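Local coordinates for protein serine-tRNA ligase (Naegleria fowleri, PDB 6BLJ) that probably charges serine tRNA with serine, using ATP to form a seryl-adenylate intermediate, as a cytosolic class II aminoacyl-tRNA synthetase, at residues Asn13-Tyr18 and Asp41-Leu46; Asp47-Ala52 and Lys137-Glu142; Tyr231-Leu236 and Lys305-Ser310; Lys239-Ile244 and Ile357-Ala362. All coordinates share one frame; numbering follows the deposited sequence.

Contact 1: residues Asn13-Tyr18 and Asp41-Leu46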
loop_
_atom_site.group_PDB
_atom_site.type_symbol
_atom_site.label_atom_id
_atom_site.label_comp_id
_atom_site.label_asym_id
_atom_site.label_seq_id
_atom_site.Cartn_x
_atom_site.Cartn_y
_atom_site.Cartn_z
ATOM N N ASN A 13 32.771 1.912 14.892
ATOM C CA ASN A 13 34.170 1.603 15.173
ATOM C C ASN A 13 34.686 0.450 14.323
ATOM O O ASN A 13 35.869 0.435 13.951
ATOM C CB ASN A 13 34.356 1.306 16.663
ATOM C CG ASN A 13 34.476 2.576 17.495
ATOM O OD1 ASN A 13 34.984 3.590 17.019
ATOM N ND2 ASN A 13 34.016 2.523 18.740
ATOM N N LEU A 14 33.827 -0.525 14.004
ATOM C CA LEU A 14 34.269 -1.649 13.184
ATOM C C LEU A 14 34.746 -1.189 11.810
ATOM O O LEU A 14 35.589 -1.848 11.186
ATOM C CB LEU A 14 33.124 -2.656 13.032
ATOM C CG LEU A 14 33.486 -4.013 12.422
ATOM C CD1 LEU A 14 34.533 -4.740 13.271
ATOM C CD2 LEU A 14 32.232 -4.875 12.252
ATOM N N PHE A 15 34.242 -0.049 11.329
ATOM C CA PHE A 15 34.653 0.494 10.039
ATOM C C PHE A 15 36.018 1.174 10.075
ATOM O O PHE A 15 36.574 1.454 9.006
ATOM C CB PHE A 15 33.633 1.524 9.541
ATOM C CG PHE A 15 32.275 0.957 9.219
ATOM C CD1 PHE A 15 31.384 0.639 10.231
ATOM C CD2 PHE A 15 31.871 0.800 7.898
ATOM C CE1 PHE A 15 30.121 0.142 9.940
ATOM C CE2 PHE A 15 30.605 0.305 7.599
ATOM C CZ PHE A 15 29.736 -0.030 8.625
ATOM N N ARG A 16 36.563 1.460 11.257
ATOM C CA ARG A 16 37.716 2.356 11.408
ATOM C C ARG A 16 38.999 1.556 11.582
ATOM O O ARG A 16 39.296 1.043 12.665
ATOM C CB ARG A 16 37.527 3.323 12.568
ATOM C CG ARG A 16 36.446 4.365 12.337
ATOM C CD ARG A 16 36.121 5.094 13.623
ATOM N NE ARG A 16 35.145 6.155 13.403
ATOM C CZ ARG A 16 34.383 6.671 14.360
ATOM N NH1 ARG A 16 34.472 6.214 15.607
ATOM N NH2 ARG A 16 33.524 7.633 14.070
ATOM N N GLU A 17 39.746 1.439 10.492
ATOM C CA GLU A 17 40.971 0.660 10.526
ATOM C C GLU A 17 41.970 1.267 11.514
ATOM O O GLU A 17 42.755 0.539 12.128
ATOM C CB GLU A 17 41.521 0.562 9.104
ATOM C CG GLU A 17 42.277 -0.713 8.805
ATOM C CD GLU A 17 42.728 -0.770 7.351
ATOM O OE1 GLU A 17 42.382 0.166 6.602
ATOM O OE2 GLU A 17 43.336 -1.784 6.937
ATOM N N TYR A 18 41.914 2.592 11.724
ATOM C CA TYR A 18 42.837 3.264 12.637
ATOM C C TYR A 18 42.482 3.069 14.105
ATOM O O TYR A 18 43.323 3.333 14.973
ATOM C CB TYR A 18 42.863 4.777 12.362
ATOM C CG TYR A 18 41.669 5.558 12.920
ATOM C CD1 TYR A 18 41.625 5.965 14.256
ATOM C CD2 TYR A 18 40.599 5.909 12.103
ATOM C CE1 TYR A 18 40.547 6.667 14.761
ATOM C CE2 TYR A 18 39.518 6.624 12.603
ATOM C CZ TYR A 18 39.498 6.998 13.931
ATOM O OH TYR A 18 38.429 7.706 14.439
ATOM N N ASP A 41 32.667 1.173 2.061
ATOM C CA ASP A 41 33.557 2.273 1.716
ATOM C C ASP A 41 32.852 3.617 1.804
ATOM O O ASP A 41 33.480 4.615 2.174
ATOM C CB ASP A 41 34.124 2.080 0.311
ATOM C CG ASP A 41 35.163 0.990 0.249
ATOM O OD1 ASP A 41 35.709 0.621 1.311
ATOM O OD2 ASP A 41 35.450 0.511 -0.869
ATOM N N LYS A 42 31.556 3.665 1.480
ATOM C CA LYS A 42 30.810 4.915 1.612
ATOM C C LYS A 42 30.749 5.371 3.063
ATOM O O LYS A 42 30.891 6.568 3.347
ATOM C CB LYS A 42 29.396 4.766 1.040
ATOM N N VAL A 43 30.535 4.435 3.996
ATOM C CA VAL A 43 30.530 4.796 5.413
ATOM C C VAL A 43 31.907 5.298 5.835
ATOM O O VAL A 43 32.025 6.303 6.552
ATOM C CB VAL A 43 30.069 3.609 6.282
ATOM C CG1 VAL A 43 30.305 3.922 7.759
ATOM C CG2 VAL A 43 28.579 3.310 6.055
ATOM N N ILE A 44 32.965 4.616 5.396
ATOM C CA ILE A 44 34.318 5.038 5.750
ATOM C C ILE A 44 34.583 6.454 5.248
ATOM O O ILE A 44 35.078 7.310 5.992
ATOM C CB ILE A 44 35.354 4.044 5.205
ATOM C CG1 ILE A 44 35.208 2.685 5.897
ATOM C CG2 ILE A 44 36.781 4.581 5.412
ATOM C CD1 ILE A 44 36.031 1.594 5.253
ATOM N N GLU A 45 34.232 6.724 3.983
ATOM C CA GLU A 45 34.459 8.045 3.400
ATOM C C GLU A 45 33.690 9.123 4.155
ATOM O O GLU A 45 34.249 10.170 4.500
ATOM C CB GLU A 45 34.068 8.042 1.919
ATOM N N LEU A 46 32.406 8.877 4.433
ATOM C CA LEU A 46 31.598 9.852 5.155
ATOM C C LEU A 46 32.093 10.041 6.583
ATOM O O LEU A 46 31.980 11.140 7.134
ATOM C CB LEU A 46 30.126 9.430 5.154
ATOM C CG LEU A 46 29.408 9.441 3.801
ATOM C CD1 LEU A 46 28.051 8.735 3.900
ATOM C CD2 LEU A 46 29.238 10.862 3.301
#

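Contact 2: residues Asp47-Ala52 and Lys137-Glu142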
loop_
_atom_site.group_PDB
_atom_site.type_symbol
_atom_site.label_atom_id
_atom_site.label_comp_id
_atom_site.label_asym_id
_atom_site.label_seq_id
_atom_site.Cartn_x
_atom_site.Cartn_y
_atom_site.Cartn_z
ATOM N N ASP A 47 32.603 8.979 7.213
ATOM C CA ASP A 47 33.148 9.124 8.559
ATOM C C ASP A 47 34.389 10.008 8.546
ATOM O O ASP A 47 34.574 10.845 9.438
ATOM C CB ASP A 47 33.465 7.747 9.148
ATOM C CG ASP A 47 33.960 7.814 10.582
ATOM O OD1 ASP A 47 33.222 8.314 11.465
ATOM O OD2 ASP A 47 35.080 7.321 10.830
ATOM N N GLU A 48 35.245 9.842 7.534
ATOM C CA GLU A 48 36.441 10.671 7.436
ATOM C C GLU A 48 36.085 12.131 7.186
ATOM O O GLU A 48 36.672 13.027 7.802
ATOM C CB GLU A 48 37.360 10.135 6.340
ATOM C CG GLU A 48 38.102 8.885 6.765
ATOM C CD GLU A 48 38.829 8.224 5.625
ATOM O OE1 GLU A 48 38.662 8.686 4.478
ATOM O OE2 GLU A 48 39.574 7.250 5.880
ATOM N N VAL A 49 35.127 12.392 6.290
ATOM C CA VAL A 49 34.704 13.769 6.046
ATOM C C VAL A 49 34.119 14.376 7.315
ATOM O O VAL A 49 34.379 15.544 7.644
ATOM C CB VAL A 49 33.708 13.828 4.874
ATOM C CG1 VAL A 49 33.133 15.225 4.734
ATOM C CG2 VAL A 49 34.400 13.411 3.583
ATOM N N TRP A 50 33.337 13.590 8.057
ATOM C CA TRP A 50 32.797 14.055 9.332
ATOM C C TRP A 50 33.918 14.442 10.295
ATOM O O TRP A 50 33.900 15.531 10.885
ATOM C CB TRP A 50 31.899 12.966 9.924
ATOM C CG TRP A 50 31.476 13.178 11.358
ATOM C CD1 TRP A 50 30.483 13.997 11.806
ATOM C CD2 TRP A 50 32.002 12.513 12.514
ATOM N NE1 TRP A 50 30.375 13.902 13.175
ATOM C CE2 TRP A 50 31.294 12.995 13.632
ATOM C CE3 TRP A 50 33.013 11.563 12.713
ATOM C CZ2 TRP A 50 31.560 12.561 14.929
ATOM C CZ3 TRP A 50 33.274 11.132 14.000
ATOM C CH2 TRP A 50 32.552 11.634 15.093
ATOM N N ARG A 51 34.915 13.566 10.447
ATOM C CA ARG A 51 36.026 13.849 11.349
ATOM C C ARG A 51 36.833 15.055 10.875
ATOM O O ARG A 51 37.292 15.863 11.692
ATOM C CB ARG A 51 36.915 12.610 11.487
ATOM C CG ARG A 51 38.157 12.812 12.362
ATOM C CD ARG A 51 37.817 13.397 13.739
ATOM N NE ARG A 51 37.163 12.448 14.643
ATOM C CZ ARG A 51 36.633 12.781 15.820
ATOM N NH1 ARG A 51 36.059 11.859 16.586
ATOM N NH2 ARG A 51 36.665 14.042 16.232
ATOM N N ALA A 52 37.015 15.198 9.558
ATOM C CA ALA A 52 37.722 16.367 9.046
ATOM C C ALA A 52 36.925 17.640 9.308
ATOM O O ALA A 52 37.498 18.703 9.577
ATOM C CB ALA A 52 38.004 16.199 7.553
ATOM N N LYS A 137 26.831 18.322 12.086
ATOM C CA LYS A 137 25.626 17.531 12.344
ATOM C C LYS A 137 25.105 16.868 11.078
ATOM O O LYS A 137 24.710 15.697 11.102
ATOM C CB LYS A 137 24.540 18.407 12.966
ATOM N N GLN A 138 25.095 17.594 9.958
ATOM C CA GLN A 138 24.608 17.007 8.715
ATOM C C GLN A 138 25.472 15.827 8.295
ATOM O O GLN A 138 24.955 14.789 7.865
ATOM C CB GLN A 138 24.563 18.061 7.608
ATOM N N LYS A 139 26.795 15.963 8.424
ATOM C CA LYS A 139 27.683 14.888 8.003
ATOM C C LYS A 139 27.554 13.674 8.913
ATOM O O LYS A 139 27.659 12.533 8.448
ATOM C CB LYS A 139 29.127 15.386 7.957
ATOM C CG LYS A 139 29.511 15.932 6.595
ATOM C CD LYS A 139 29.383 14.832 5.548
ATOM C CE LYS A 139 29.500 15.371 4.129
ATOM N NZ LYS A 139 29.569 14.262 3.126
ATOM N N GLU A 140 27.334 13.896 10.208
ATOM C CA GLU A 140 27.143 12.777 11.123
ATOM C C GLU A 140 25.884 11.995 10.764
ATOM O O GLU A 140 25.897 10.759 10.705
ATOM C CB GLU A 140 27.068 13.284 12.562
ATOM C CG GLU A 140 26.828 12.183 13.588
ATOM C CD GLU A 140 27.082 12.644 15.006
ATOM O OE1 GLU A 140 27.707 13.712 15.180
ATOM O OE2 GLU A 140 26.656 11.944 15.948
ATOM N N LYS A 141 24.779 12.706 10.514
ATOM C CA LYS A 141 23.546 12.035 10.117
ATOM C C LYS A 141 23.709 11.336 8.774
ATOM O O LYS A 141 23.178 10.238 8.571
ATOM C CB LYS A 141 22.391 13.038 10.070
ATOM N N GLU A 142 24.448 11.952 7.845
ATOM C CA GLU A 142 24.629 11.353 6.526
ATOM C C GLU A 142 25.374 10.027 6.636
ATOM O O GLU A 142 25.036 9.052 5.950
ATOM C CB GLU A 142 25.379 12.321 5.616
ATOM C CG GLU A 142 25.342 11.982 4.144
ATOM C CD GLU A 142 26.013 13.046 3.301
ATOM O OE1 GLU A 142 25.969 14.237 3.691
ATOM O OE2 GLU A 142 26.534 12.696 2.217
#

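Contact 3: residues Tyr231-Leu236 and Lys305-Ser310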
loop_
_atom_site.group_PDB
_atom_site.type_symbol
_atom_site.label_atom_id
_atom_site.label_comp_id
_atom_site.label_asym_id
_atom_site.label_seq_id
_atom_site.Cartn_x
_atom_site.Cartn_y
_atom_site.Cartn_z
ATOM N N TYR A 231 -1.187 -25.831 25.964
ATOM C CA TYR A 231 -0.023 -26.675 26.200
ATOM C C TYR A 231 1.269 -25.908 25.936
ATOM O O TYR A 231 2.210 -25.972 26.735
ATOM C CB TYR A 231 -0.110 -27.930 25.320
ATOM C CG TYR A 231 1.154 -28.773 25.291
ATOM C CD1 TYR A 231 1.769 -29.163 26.472
ATOM C CD2 TYR A 231 1.725 -29.179 24.086
ATOM C CE1 TYR A 231 2.932 -29.929 26.464
ATOM C CE2 TYR A 231 2.894 -29.957 24.064
ATOM C CZ TYR A 231 3.487 -30.325 25.268
ATOM O OH TYR A 231 4.637 -31.079 25.284
ATOM N N ALA A 232 1.319 -25.158 24.835
ATOM C CA ALA A 232 2.524 -24.401 24.504
ATOM C C ALA A 232 2.895 -23.436 25.618
ATOM O O ALA A 232 4.065 -23.335 26.009
ATOM C CB ALA A 232 2.320 -23.639 23.194
ATOM N N ILE A 233 1.906 -22.719 26.150
ATOM C CA ILE A 233 2.182 -21.763 27.221
ATOM C C ILE A 233 2.637 -22.486 28.488
ATOM O O ILE A 233 3.584 -22.054 29.158
ATOM C CB ILE A 233 0.940 -20.876 27.446
ATOM C CG1 ILE A 233 0.819 -19.898 26.267
ATOM C CG2 ILE A 233 1.018 -20.123 28.758
ATOM C CD1 ILE A 233 -0.552 -19.394 26.041
ATOM N N ASP A 234 1.981 -23.596 28.839
ATOM C CA ASP A 234 2.441 -24.385 29.986
ATOM C C ASP A 234 3.863 -24.884 29.763
ATOM O O ASP A 234 4.717 -24.793 30.652
ATOM C CB ASP A 234 1.506 -25.564 30.233
ATOM C CG ASP A 234 0.221 -25.152 30.882
ATOM O OD1 ASP A 234 0.132 -23.974 31.298
ATOM O OD2 ASP A 234 -0.681 -26.012 31.003
ATOM N N PHE A 235 4.123 -25.410 28.563
ATOM C CA PHE A 235 5.438 -25.927 28.194
ATOM C C PHE A 235 6.528 -24.878 28.411
ATOM O O PHE A 235 7.542 -25.140 29.068
ATOM C CB PHE A 235 5.356 -26.368 26.729
ATOM C CG PHE A 235 6.609 -26.994 26.170
ATOM C CD1 PHE A 235 6.853 -28.347 26.321
ATOM C CD2 PHE A 235 7.496 -26.240 25.422
ATOM C CE1 PHE A 235 7.978 -28.928 25.765
ATOM C CE2 PHE A 235 8.627 -26.818 24.873
ATOM C CZ PHE A 235 8.857 -28.165 25.041
ATOM N N LEU A 236 6.324 -23.666 27.891
ATOM C CA LEU A 236 7.354 -22.643 28.043
ATOM C C LEU A 236 7.388 -22.041 29.446
ATOM O O LEU A 236 8.472 -21.691 29.934
ATOM C CB LEU A 236 7.159 -21.537 27.001
ATOM C CG LEU A 236 7.612 -21.896 25.581
ATOM C CD1 LEU A 236 7.355 -20.733 24.610
ATOM C CD2 LEU A 236 9.095 -22.302 25.572
ATOM N N LYS A 305 13.202 -13.919 29.565
ATOM C CA LYS A 305 12.568 -14.913 28.707
ATOM C C LYS A 305 11.058 -14.703 28.716
ATOM O O LYS A 305 10.443 -14.649 29.788
ATOM C CB LYS A 305 12.897 -16.331 29.171
ATOM C CG LYS A 305 14.396 -16.701 29.206
ATOM C CD LYS A 305 14.560 -18.137 29.721
ATOM C CE LYS A 305 16.019 -18.566 29.806
ATOM N NZ LYS A 305 16.130 -19.982 30.257
ATOM N N TYR A 306 10.468 -14.564 27.529
ATOM C CA TYR A 306 9.031 -14.348 27.379
ATOM C C TYR A 306 8.418 -15.433 26.513
ATOM O O TYR A 306 9.035 -15.901 25.546
ATOM C CB TYR A 306 8.725 -12.981 26.759
ATOM C CG TYR A 306 8.817 -11.838 27.745
ATOM C CD1 TYR A 306 7.897 -11.715 28.775
ATOM C CD2 TYR A 306 9.806 -10.866 27.628
ATOM C CE1 TYR A 306 7.969 -10.666 29.698
ATOM C CE2 TYR A 306 9.874 -9.800 28.529
ATOM C CZ TYR A 306 8.951 -9.713 29.559
ATOM O OH TYR A 306 9.016 -8.679 30.455
ATOM N N CYS A 307 7.211 -15.842 26.889
ATOM C CA CYS A 307 6.367 -16.757 26.120
ATOM C C CYS A 307 5.248 -15.896 25.543
ATOM O O CYS A 307 4.231 -15.674 26.195
ATOM C CB CYS A 307 5.809 -17.898 27.021
ATOM S SG CYS A 307 4.483 -18.831 26.231
ATOM N N GLY A 308 5.452 -15.391 24.327
ATOM C CA GLY A 308 4.506 -14.449 23.742
ATOM C C GLY A 308 3.315 -15.157 23.123
ATOM O O GLY A 308 3.441 -16.212 22.506
ATOM N N MET A 309 2.155 -14.528 23.248
ATOM C CA MET A 309 0.911 -15.104 22.762
ATOM C C MET A 309 0.135 -14.026 22.028
ATOM O O MET A 309 -0.104 -12.955 22.596
ATOM C CB MET A 309 0.099 -15.626 23.954
ATOM C CG MET A 309 -1.299 -16.085 23.653
ATOM S SD MET A 309 -2.148 -16.382 25.227
ATOM C CE MET A 309 -3.693 -17.044 24.580
ATOM N N SER A 310 -0.299 -14.309 20.800
ATOM C CA SER A 310 -1.120 -13.318 20.108
ATOM C C SER A 310 -1.747 -13.956 18.882
ATOM O O SER A 310 -1.274 -14.980 18.387
ATOM C CB SER A 310 -0.305 -12.084 19.670
ATOM O OG SER A 310 0.504 -12.386 18.521
#

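Contact 4: residues Lys239-Ile244 and Ile357-Ala362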
loop_
_atom_site.group_PDB
_atom_site.type_symbol
_atom_site.label_atom_id
_atom_site.label_comp_id
_atom_site.label_asym_id
_atom_site.label_seq_id
_atom_site.Cartn_x
_atom_site.Cartn_y
_atom_site.Cartn_z
ATOM N N LYS A 239 9.609 -23.835 31.575
ATOM C CA LYS A 239 11.021 -23.602 31.295
ATOM C C LYS A 239 11.460 -22.200 31.696
ATOM O O LYS A 239 12.543 -21.759 31.298
ATOM C CB LYS A 239 11.331 -23.840 29.816
ATOM C CG LYS A 239 11.046 -25.269 29.348
ATOM C CD LYS A 239 11.456 -25.478 27.898
ATOM C CE LYS A 239 11.219 -26.907 27.465
ATOM N NZ LYS A 239 12.309 -27.793 27.908
ATOM N N GLY A 240 10.637 -21.485 32.457
ATOM C CA GLY A 240 10.992 -20.152 32.899
ATOM C C GLY A 240 10.675 -19.044 31.920
ATOM O O GLY A 240 11.179 -17.927 32.094
ATOM N N TYR A 241 9.854 -19.303 30.904
ATOM C CA TYR A 241 9.453 -18.259 29.967
ATOM C C TYR A 241 8.177 -17.593 30.476
ATOM O O TYR A 241 7.152 -18.255 30.648
ATOM C CB TYR A 241 9.276 -18.833 28.557
ATOM C CG TYR A 241 10.594 -19.159 27.872
ATOM C CD1 TYR A 241 11.420 -20.183 28.353
ATOM C CD2 TYR A 241 10.999 -18.469 26.733
ATOM C CE1 TYR A 241 12.635 -20.491 27.730
ATOM C CE2 TYR A 241 12.205 -18.771 26.095
ATOM C CZ TYR A 241 13.019 -19.785 26.599
ATOM O OH TYR A 241 14.215 -20.081 25.977
ATOM N N MET A 242 8.255 -16.291 30.724
ATOM C CA MET A 242 7.123 -15.526 31.245
ATOM C C MET A 242 6.018 -15.386 30.197
ATOM O O MET A 242 6.226 -14.758 29.156
ATOM C CB MET A 242 7.614 -14.152 31.692
ATOM C CG MET A 242 6.513 -13.162 31.946
ATOM S SD MET A 242 5.770 -13.391 33.556
ATOM C CE MET A 242 6.493 -11.982 34.392
ATOM N N PRO A 243 4.829 -15.948 30.426
ATOM C CA PRO A 243 3.730 -15.718 29.473
ATOM C C PRO A 243 3.416 -14.231 29.356
ATOM O O PRO A 243 3.394 -13.511 30.351
ATOM C CB PRO A 243 2.555 -16.494 30.083
ATOM C CG PRO A 243 3.192 -17.520 30.987
ATOM C CD PRO A 243 4.444 -16.873 31.510
ATOM N N ILE A 244 3.188 -13.768 28.127
ATOM C CA ILE A 244 2.829 -12.370 27.906
ATOM C C ILE A 244 1.876 -12.272 26.719
ATOM O O ILE A 244 2.176 -12.734 25.620
ATOM C CB ILE A 244 4.077 -11.468 27.730
ATOM C CG1 ILE A 244 3.683 -10.004 27.528
ATOM C CG2 ILE A 244 5.001 -11.954 26.601
ATOM C CD1 ILE A 244 4.898 -9.038 27.603
ATOM N N ILE A 357 16.056 -23.121 19.870
ATOM C CA ILE A 357 15.716 -24.112 18.857
ATOM C C ILE A 357 15.543 -25.469 19.530
ATOM O O ILE A 357 14.676 -26.253 19.134
ATOM C CB ILE A 357 16.759 -24.136 17.713
ATOM C CG1 ILE A 357 16.250 -24.952 16.512
ATOM C CG2 ILE A 357 18.118 -24.685 18.189
ATOM C CD1 ILE A 357 14.969 -24.403 15.891
ATOM N N GLY A 358 16.305 -25.732 20.605
ATOM C CA GLY A 358 16.112 -26.959 21.370
ATOM C C GLY A 358 14.743 -27.048 22.026
ATOM O O GLY A 358 14.162 -28.130 22.119
ATOM N N ASN A 359 14.225 -25.921 22.521
ATOM C CA ASN A 359 12.868 -25.896 23.062
ATOM C C ASN A 359 11.839 -26.281 21.999
ATOM O O ASN A 359 10.915 -27.052 22.269
ATOM C CB ASN A 359 12.545 -24.507 23.629
ATOM C CG ASN A 359 13.309 -24.200 24.914
ATOM O OD1 ASN A 359 13.782 -25.102 25.597
ATOM N ND2 ASN A 359 13.419 -22.926 25.245
ATOM N N SER A 360 11.963 -25.725 20.790
ATOM C CA SER A 360 10.999 -26.036 19.742
ATOM C C SER A 360 11.098 -27.497 19.327
ATOM O O SER A 360 10.075 -28.158 19.110
ATOM C CB SER A 360 11.207 -25.104 18.543
ATOM O OG SER A 360 10.959 -23.755 18.928
ATOM N N GLU A 361 12.323 -28.013 19.218
ATOM C CA GLU A 361 12.526 -29.429 18.921
ATOM C C GLU A 361 11.866 -30.318 19.970
ATOM O O GLU A 361 11.166 -31.276 19.628
ATOM C CB GLU A 361 14.017 -29.742 18.839
ATOM C CG GLU A 361 14.714 -29.199 17.605
ATOM C CD GLU A 361 16.085 -29.811 17.454
ATOM O OE1 GLU A 361 16.148 -31.017 17.149
ATOM O OE2 GLU A 361 17.090 -29.101 17.667
ATOM N N ALA A 362 12.099 -30.030 21.261
ATOM C CA ALA A 362 11.442 -30.814 22.309
ATOM C C ALA A 362 9.925 -30.705 22.199
ATOM O O ALA A 362 9.199 -31.672 22.459
ATOM C CB ALA A 362 11.909 -30.360 23.695
#

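Contact 1: residues Asn13-Tyr18 and Asp41-Leu46
The ring of Phe15 carries Val43 on one face and has Ile44 at its edge. Val43 CG1 sits 3.5 Å above the ring plane, displaced toward the rim, and its line to the centroid leans 20° from the ring normal, which makes this a CH-pi contact. The methyl lies nearest the CD2 and CE2 side, at 3.5 Å from Phe15 CD2, while Val43 CB comes to 3.6 Å from Phe15 CE2. With CG1 anti to the backbone N (chi1 170°), that methyl is the branch laid on the ring, and CG2 comes close only to CE2; the valine crosses the phenylalanine side chain at about a right angle. A beta-branched residue suits this place because its short, stiff fork lays a methyl on the ring while the helix backbone stays close.

Near the ring plane, Ile44 brings CG1 to 4.1 Å from Phe15 CB. The same Ile44 CG1 lies 3.6 Å from the carbonyl O of Phe15, so the isoleucine packs against the turn as well as the aromatic group. Phe15 is buried: Leu147 of helix 114-147 and Ile26 of helix 23-32 also touch it, which explains a large apolar side chain here.

This is hydrophobic core packing, by which the N-terminal segment is held on the base of the helical tRNA-binding arm characteristic of seryl-tRNA synthetases.

Contact 2: residues Asp47-Ala52 and Lys137-Glu142
Val49 and Trp50 face Lys139 and Glu140 across the antiparallel coiled coil formed by helices 38-76 and 114-147, the long N-terminal arm that in seryl-tRNA synthetases reaches out to the tRNA. The short segments run at 161° to each other with their axes 8.9 Å apart at closest approach, near enough for side chains to pack against the opposite backbone.

The apolar part of the contact is made by the alkyl chain of Lys139. Its bend at chi2 carries the outer methylenes past Val49, whose CG1 lies 3.7 Å from Lys139 CE. Nearer the backbone, Lys139 CB approaches Trp50 CB at 4.2 Å. Lysine suits this partly exposed seam, since its methylenes cover the valine while its charged end pairs within its own helix: Lys139 NZ makes a salt bridge of 3.5 Å with Glu142 OE2.

Aromatic and polar contacts meet at the indole of Trp50. The indole lies alongside Glu140, both side chains pointing the same way, with the ring and carboxylate planes 78° apart. Glu140 CB packs 3.4 Å from Trp50 NE1, and Arg143 adds a cation-pi interaction with the ring. Tryptophan thus offers an apolar surface and an N-H in one group. Glu140 reaches that N-H with an extended chain, but the bond is bent and weak: Trp50 NE1 donates to Glu140 OE1 over 3.3 Å, with an angle of 133° at the hydrogen.

Contact 3: residues Tyr231-Leu236 and Lys305-Ser310
Ile233 and Leu236, one helical turn apart, straddle Cys307 where helix 220-238 lies against strand 304-313 of the class II synthetase catalytic sheet. The segments 231-236 and 305-310 run nearly antiparallel, at 173°, with their axes 9.0 Å apart.

The sulfur of Cys307 is the bump that fits between the two helix side chains. Turned anti to the backbone N (chi1 167°), SG reaches toward the helix and rests 3.8 Å from Ile233 CG1. Leu236 CD1 lies 3.8 Å from Cys307 SG as well, placing the sulfur between the two branches. Leu236 CB also meets Cys307 CB at 3.9 Å. A small, weakly polar residue suits the narrow space between two branched neighbours. Met309, two residues on along the strand, faces the helix again.

Ile336 and Pro243 of adjacent strands also touch Ile233. Leu226 of the second subunit packs on both Ile233 and Met309, so this apolar layer continues into the dimer interface. Met309 suits that position because its long, unbranched chain, fully extended, spans the distance to the helix and crosses the isoleucine at about a right angle. The end methyl of the isoleucine meets it at the sulfur, with Ile233 CD1 3.5 Å from Met309 SD.

Contact 4: residues Lys239-Ile244 and Ile357-Ala362
With CG anti to the carbonyl carbon in both Tyr241 (chi1 -74°) and Asn359 (chi1 -71°), the phenol and the amide are sent toward each other from opposite directions. Tyr241 OH and Asn359 ND2 approach to 3.0 Å, and the ring and amide planes stand 82° apart. The clear hydrogen bonds of both groups go outside the pair: Tyr241 OH bonds to Glu355 of the same helix as Asn359, and Asn359 ND2 donates to Gln338 on strand 332-342. Tyrosine is long enough to reach that helix, while the asparagine amide turns its nitrogen end to the tyrosine and the glutamine and lays its face and OD1 against the lysine methylenes.

Over one face of that amide, Lys239 slides past Asn359 in the opposite direction. Its CD lies 3.3 Å from Asn359 OD1. The flexible lysine chain suits this exposed position.

As the C-prime residue of a Schellman motif, with a positive phi, Gly240 ends helix 220-238 and turns the chain into strand 242-245. The contact thus joins a helix-to-strand turn to helix 348-366, which packs on the mixed, largely antiparallel sheet of the class II synthetase fold.

Overall arrangement
Along the chain, contacts 1 and 2 are completed before contacts 3 and 4 begin, and the two pairs lie on opposite sides of the chain's centre, their centres 40 to 45 Å apart. Contacts 1 and 2, with centres 11 Å apart, share helix 38-76 in the N-terminal arm and are joined by the salt bridge between Arg16 and Asp47. Contacts 3 and 4 have centres 7 Å apart and alternate in sequence: helix 220-238 leads directly into strand 242-245, which pairs in parallel with strand 304-313. Both also touch the second subunit. The layout separates an arm consistent with tRNA binding from a dimeric, AMP-binding catalytic core.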